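Local coordinates for nucleoside diphosphate kinase (Aquifex aeolicus, PDB 3ZTP), which probably transfers the gamma phosphate of ATP to nucleoside diphosphates through a phosphorylated active-site intermediate, supplying the cell with nucleoside triphosphates other than ATP, at residues A[40-44]-A[67-72]; A[93-99]-A[111-117]. One frame throughout, in Å; residues are numbered along the deposited sequence.

Contact 1 closes before contact 2 opens along the chain; their centres lie 20 Å apart and their nearest atoms about 7 Å, so the two do not touch. Contact 1 (40-44 with 67-72) sits at the end of the four-stranded antiparallel sheet, where strand 33-40 leaves it and strand 72-78 enters from helix 60-67. Contact 2 (93-99 with 111-117) ties the start of helix 95-101 to the loop between helix 106-110 and strand 119-121, the opposite outer strand of the sheet within the chain. Both border the predicted nucleotide site: the side chain of Met67 lies about 4 Å and that of Asn117 about 3 Å from the side chain of Lys11.

Contact 1 of 2, residues A[40-44]-A[67-72]; sequences FRFTP and MSSGPV
Phe40 pairs with Val72 as an antiparallel hydrogen-bonded pair, its N giving to Val72 O at 3.0 Å and its O receiving Val72 N at 2.9 Å. With chi1 at 67°, CG stands between the backbone N and carbonyl carbon, and the ring receives Val72 CG2 over one face in a CH-pi contact, 3.8 Å from the centroid. Replacing the ring by an alanine is likely to leave Val72 CG2 without its aromatic face and to open a gap beside Ile135 and beside Leu139 of a neighbouring subunit. Arg41, long enough to span the turn, bends at chi2 and grips Ser68 O side-on: NE and NH2 both lie 3.1 Å from that one oxygen, each bond well short of straight. Gly70 N lies over the centre of one guanidinium face. The buried Phe42 ring receives the edge of the Phe40 ring on one face, Phe40 CE2 over its centre, and turns its own edge to Met67 O, 3.4 Å from Phe42 CD2. A water accepts from Phe42 N and donates to Met67 O and Gly70 O, bridging the backbones. Thr43, suited to an N-cap by its short hydroxyl, caps Lys46 N, while Pro44 rests CG 3.7 Å from Ser68 OG, itself bonded to Val64 O. This is the end of a beta-strand pair within the ferredoxin-like fold of nucleoside diphosphate kinases, one strand departing into a helix as its neighbour arrives.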
loop_
_atom_site.group_PDB
_atom_site.type_symbol
_atom_site.label_atom_id
_atom_site.label_comp_id
_atom_site.label_asym_id
_atom_site.label_seq_id
_atom_site.Cartn_x
_atom_site.Cartn_y
_atom_site.Cartn_z
ATOM N N PHE A 40 -1.902 -10.337 1.583
ATOM C CA PHE A 40 -2.081 -9.954 0.203
ATOM C C PHE A 40 -2.347 -11.219 -0.593
ATOM O O PHE A 40 -2.315 -12.330 -0.045
ATOM C CB PHE A 40 -0.845 -9.191 -0.326
ATOM C CG PHE A 40 0.374 -10.034 -0.413
ATOM C CD1 PHE A 40 1.129 -10.289 0.716
ATOM C CD2 PHE A 40 0.747 -10.635 -1.625
ATOM C CE1 PHE A 40 2.243 -11.126 0.659
ATOM C CE2 PHE A 40 1.891 -11.444 -1.684
ATOM C CZ PHE A 40 2.613 -11.694 -0.534
ATOM N N ARG A 41 -2.621 -11.060 -1.880
ATOM C CA ARG A 41 -2.831 -12.198 -2.764
ATOM C C ARG A 41 -1.923 -12.053 -3.975
ATOM O O ARG A 41 -2.026 -11.075 -4.731
ATOM C CB ARG A 41 -4.280 -12.258 -3.192
ATOM C CG ARG A 41 -4.526 -13.296 -4.272
ATOM C CD ARG A 41 -5.483 -14.308 -3.812
ATOM N NE ARG A 41 -5.716 -15.349 -4.808
ATOM C CZ ARG A 41 -6.857 -16.002 -4.900
ATOM N NH1 ARG A 41 -7.848 -15.726 -4.058
ATOM N NH2 ARG A 41 -6.991 -16.948 -5.811
ATOM N N PHE A 42 -1.005 -12.985 -4.159
ATOM C CA PHE A 42 -0.223 -13.038 -5.389
ATOM C C PHE A 42 -1.154 -13.322 -6.568
ATOM O O PHE A 42 -1.944 -14.282 -6.520
ATOM C CB PHE A 42 0.750 -14.229 -5.367
ATOM C CG PHE A 42 2.032 -14.026 -4.619
ATOM C CD1 PHE A 42 2.979 -13.105 -5.033
ATOM C CD2 PHE A 42 2.335 -14.839 -3.544
ATOM C CE1 PHE A 42 4.185 -12.974 -4.385
ATOM C CE2 PHE A 42 3.550 -14.704 -2.885
ATOM C CZ PHE A 42 4.476 -13.769 -3.303
ATOM N N THR A 43 -1.025 -12.528 -7.630
ATOM C CA THR A 43 -1.483 -13.006 -8.939
ATOM C C THR A 43 -0.544 -14.124 -9.396
ATOM O O THR A 43 0.572 -14.234 -8.913
ATOM C CB THR A 43 -1.428 -11.900 -9.993
ATOM O OG1 THR A 43 -0.064 -11.504 -10.152
ATOM C CG2 THR A 43 -2.254 -10.706 -9.560
ATOM N N PRO A 44 -0.981 -14.961 -10.336
ATOM C CA PRO A 44 -0.055 -15.963 -10.850
ATOM C C PRO A 44 1.221 -15.337 -11.420
ATOM O O PRO A 44 2.314 -15.867 -11.221
ATOM C CB PRO A 44 -0.892 -16.676 -11.931
ATOM C CG PRO A 44 -2.304 -16.560 -11.432
ATOM C CD PRO A 44 -2.353 -15.167 -10.822
ATOM N N MET A 67 0.682 -20.883 -4.706
ATOM C CA MET A 67 1.001 -19.635 -4.036
ATOM C C MET A 67 0.113 -18.460 -4.439
ATOM O O MET A 67 0.142 -17.403 -3.789
ATOM C CB MET A 67 2.495 -19.305 -4.182
ATOM C CG MET A 67 3.385 -20.232 -3.346
ATOM S SD MET A 67 3.058 -20.155 -1.564
ATOM C CE MET A 67 3.656 -18.496 -1.198
ATOM N N SER A 68 -0.658 -18.646 -5.503
ATOM C CA SER A 68 -1.635 -17.655 -5.946
ATOM C C SER A 68 -3.064 -18.144 -5.726
ATOM O O SER A 68 -3.998 -17.520 -6.227
ATOM C CB SER A 68 -1.416 -17.281 -7.425
ATOM O OG SER A 68 -1.482 -18.402 -8.295
ATOM N N SER A 69 -3.255 -19.236 -4.984
ATOM C CA SER A 69 -4.568 -19.878 -4.845
ATOM C C SER A 69 -5.436 -19.295 -3.752
ATOM O O SER A 69 -6.608 -19.615 -3.647
ATOM C CB SER A 69 -4.418 -21.388 -4.608
ATOM O OG SER A 69 -3.842 -21.644 -3.343
ATOM N N GLY A 70 -4.852 -18.430 -2.934
ATOM C CA GLY A 70 -5.579 -17.792 -1.856
ATOM C C GLY A 70 -4.654 -16.791 -1.205
ATOM O O GLY A 70 -3.477 -16.725 -1.544
ATOM N N PRO A 71 -5.179 -16.000 -0.281
ATOM C CA PRO A 71 -4.296 -15.013 0.343
ATOM C C PRO A 71 -3.165 -15.646 1.158
ATOM O O PRO A 71 -3.270 -16.789 1.663
ATOM C CB PRO A 71 -5.220 -14.212 1.257
ATOM C CG PRO A 71 -6.566 -14.848 1.197
ATOM C CD PRO A 71 -6.578 -15.915 0.161
ATOM N N VAL A 72 -2.079 -14.895 1.293
ATOM C CA VAL A 72 -0.946 -15.258 2.119
ATOM C C VAL A 72 -0.619 -14.102 3.023
ATOM O O VAL A 72 -1.128 -12.988 2.841
ATOM C CB VAL A 72 0.297 -15.633 1.273
ATOM C CG1 VAL A 72 0.035 -16.894 0.442
ATOM C CG2 VAL A 72 0.713 -14.524 0.319
HETATM O O HOH W 1 -1.308 -15.383 -2.657
HETATM O O HOH W 2 -4.401 -14.784 -7.651
#

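Contact 2 of 2, residues A[93-99]-A[111-117]; sequences TDSEEAR and GTDKGKN
Arg99 turns its guanidinium edge to the carbonyls of Gly111 and Thr112, while Ser95 O lies over the centre of one face, 3.5 Å above the plane. The chain's bend at chi3 (-82°) brings that edge round, so that NH1 meets Gly111 O at 2.8 Å and NH2 adds a weak bond to Thr112 O. Glu96 OE2 occupies another part of the edge, taking NE and NH2 side-on in a salt bridge that fixes the group's rotation; NH1 also reaches Ala108 O. Arginine's several N-H groups suit it to serve carbonyls and a carboxylate at once. The amide of Asn117 is the second flat group: ND2 gives to Thr93 O at 3.1 Å, on a lone pair in the carbonyl plane, and OD1 accepts from Lys11 NZ. Between them the small Ser95 fits closely, its OG donating to Asp113 O at 2.8 Å and lying 3.2 Å from Gly111 CA, where a side chain would clash. Asp94 N-caps the helix through Glu96 N; Asp113 OD1 accepts from Gly115 N in an Asx turn and from Lys116 N, completing an Asx motif. A capped helix start thus meets an Asx-motif loop at the kinase's predicted ATP site, which includes Thr93 and Asn117.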
loop_
_atom_site.group_PDB
_atom_site.type_symbol
_atom_site.label_atom_id
_atom_site.label_comp_id
_atom_site.label_asym_id
_atom_site.label_seq_id
_atom_site.Cartn_x
_atom_site.Cartn_y
_atom_site.Cartn_z
ATOM N N THR A 93 12.322 -28.719 4.441
ATOM C CA THR A 93 11.319 -28.507 3.403
ATOM C C THR A 93 10.224 -29.555 3.425
ATOM O O THR A 93 9.033 -29.259 3.260
ATOM C CB THR A 93 11.981 -28.588 2.006
ATOM O OG1 THR A 93 13.131 -27.743 1.990
ATOM C CG2 THR A 93 11.006 -28.174 0.910
ATOM N N ASP A 94 10.649 -30.793 3.590
ATOM C CA ASP A 94 9.742 -31.913 3.595
ATOM C C ASP A 94 9.133 -31.998 5.008
ATOM O O ASP A 94 9.786 -32.395 5.966
ATOM C CB ASP A 94 10.519 -33.190 3.237
ATOM C CG ASP A 94 9.669 -34.449 3.292
ATOM O OD1 ASP A 94 8.552 -34.457 3.817
ATOM O OD2 ASP A 94 10.151 -35.503 2.820
ATOM N N SER A 95 7.865 -31.634 5.126
ATOM C CA SER A 95 7.180 -31.582 6.424
ATOM C C SER A 95 7.200 -32.920 7.160
ATOM O O SER A 95 7.175 -32.949 8.393
ATOM C CB SER A 95 5.724 -31.138 6.257
ATOM O OG SER A 95 5.605 -29.883 5.614
ATOM N N GLU A 96 7.210 -34.030 6.411
ATOM C CA GLU A 96 7.277 -35.347 7.032
ATOM C C GLU A 96 8.635 -35.557 7.648
ATOM O O GLU A 96 8.731 -36.093 8.750
ATOM C CB GLU A 96 7.015 -36.464 6.018
ATOM C CG GLU A 96 5.569 -36.637 5.736
ATOM C CD GLU A 96 4.841 -37.232 6.916
ATOM O OE1 GLU A 96 5.177 -38.352 7.339
ATOM O OE2 GLU A 96 3.930 -36.575 7.434
ATOM N N GLU A 97 9.684 -35.178 6.936
ATOM C CA GLU A 97 11.023 -35.252 7.502
ATOM C C GLU A 97 11.136 -34.309 8.706
ATOM O O GLU A 97 11.786 -34.627 9.694
ATOM C CB GLU A 97 12.078 -34.920 6.450
ATOM C CG GLU A 97 13.515 -35.003 6.954
ATOM C CD GLU A 97 13.970 -36.421 7.263
ATOM O OE1 GLU A 97 13.213 -37.375 6.986
ATOM O OE2 GLU A 97 15.093 -36.581 7.783
ATOM N N ALA A 98 10.489 -33.147 8.645
ATOM C CA ALA A 98 10.505 -32.239 9.793
ATOM C C ALA A 98 9.904 -32.906 11.035
ATOM O O ALA A 98 10.411 -32.736 12.155
ATOM C CB ALA A 98 9.752 -30.968 9.460
ATOM N N ARG A 99 8.809 -33.643 10.874
ATOM C CA ARG A 99 8.214 -34.331 12.026
ATOM C C ARG A 99 9.140 -35.381 12.633
ATOM O O ARG A 99 9.065 -35.646 13.835
ATOM C CB ARG A 99 6.869 -34.971 11.659
ATOM C CG ARG A 99 5.722 -33.962 11.669
ATOM C CD ARG A 99 4.368 -34.529 11.289
ATOM N NE ARG A 99 4.140 -34.631 9.848
ATOM C CZ ARG A 99 3.819 -33.604 9.071
ATOM N NH1 ARG A 99 3.720 -32.395 9.597
ATOM N NH2 ARG A 99 3.619 -33.795 7.774
ATOM N N GLY A 111 2.882 -28.110 8.526
ATOM C CA GLY A 111 3.103 -28.520 7.153
ATOM C C GLY A 111 2.505 -29.872 6.856
ATOM O O GLY A 111 2.506 -30.787 7.679
ATOM N N THR A 112 1.991 -30.018 5.644
ATOM C CA THR A 112 1.411 -31.274 5.178
ATOM C C THR A 112 2.439 -32.177 4.523
ATOM O O THR A 112 2.535 -33.344 4.893
ATOM C CB THR A 112 0.262 -30.976 4.199
ATOM O OG1 THR A 112 -0.743 -30.199 4.864
ATOM C CG2 THR A 112 -0.364 -32.254 3.670
ATOM N N ASP A 113 3.215 -31.649 3.591
ATOM C CA ASP A 113 4.095 -32.481 2.781
ATOM C C ASP A 113 5.260 -31.613 2.294
ATOM O O ASP A 113 5.548 -30.569 2.918
ATOM C CB ASP A 113 3.284 -33.149 1.651
ATOM C CG ASP A 113 2.500 -32.156 0.841
ATOM O OD1 ASP A 113 3.102 -31.146 0.458
ATOM O OD2 ASP A 113 1.304 -32.371 0.565
ATOM N N LYS A 114 5.944 -31.984 1.230
ATOM C CA LYS A 114 7.103 -31.183 0.817
ATOM C C LYS A 114 6.730 -29.985 -0.045
ATOM O O LYS A 114 7.577 -29.120 -0.311
ATOM C CB LYS A 114 8.144 -32.066 0.103
ATOM C CG LYS A 114 7.708 -32.556 -1.259
ATOM C CD LYS A 114 8.588 -33.727 -1.721
ATOM C CE LYS A 114 10.033 -33.324 -1.892
ATOM N NZ LYS A 114 10.823 -34.411 -2.540
ATOM N N GLY A 115 5.485 -29.941 -0.515
ATOM C CA GLY A 115 4.995 -28.818 -1.303
ATOM C C GLY A 115 4.116 -27.904 -0.464
ATOM O O GLY A 115 4.365 -26.696 -0.351
ATOM N N LYS A 116 3.065 -28.466 0.115
ATOM C CA LYS A 116 2.234 -27.743 1.062
ATOM C C LYS A 116 2.899 -27.840 2.413
ATOM O O LYS A 116 2.576 -28.707 3.240
ATOM C CB LYS A 116 0.805 -28.300 1.096
ATOM C CG LYS A 116 0.080 -28.061 -0.231
ATOM C CD LYS A 116 -1.383 -28.446 -0.158
ATOM C CE LYS A 116 -2.115 -27.999 -1.425
ATOM N NZ LYS A 116 -3.580 -27.858 -1.210
ATOM N N ASN A 117 3.883 -26.961 2.598
ATOM C CA ASN A 117 4.759 -27.027 3.761
ATOM C C ASN A 117 4.712 -25.767 4.611
ATOM O O ASN A 117 5.717 -25.377 5.212
ATOM C CB ASN A 117 6.200 -27.363 3.370
ATOM C CG ASN A 117 6.845 -26.306 2.527
ATOM O OD1 ASN A 117 6.228 -25.325 2.145
ATOM N ND2 ASN A 117 8.113 -26.525 2.209
#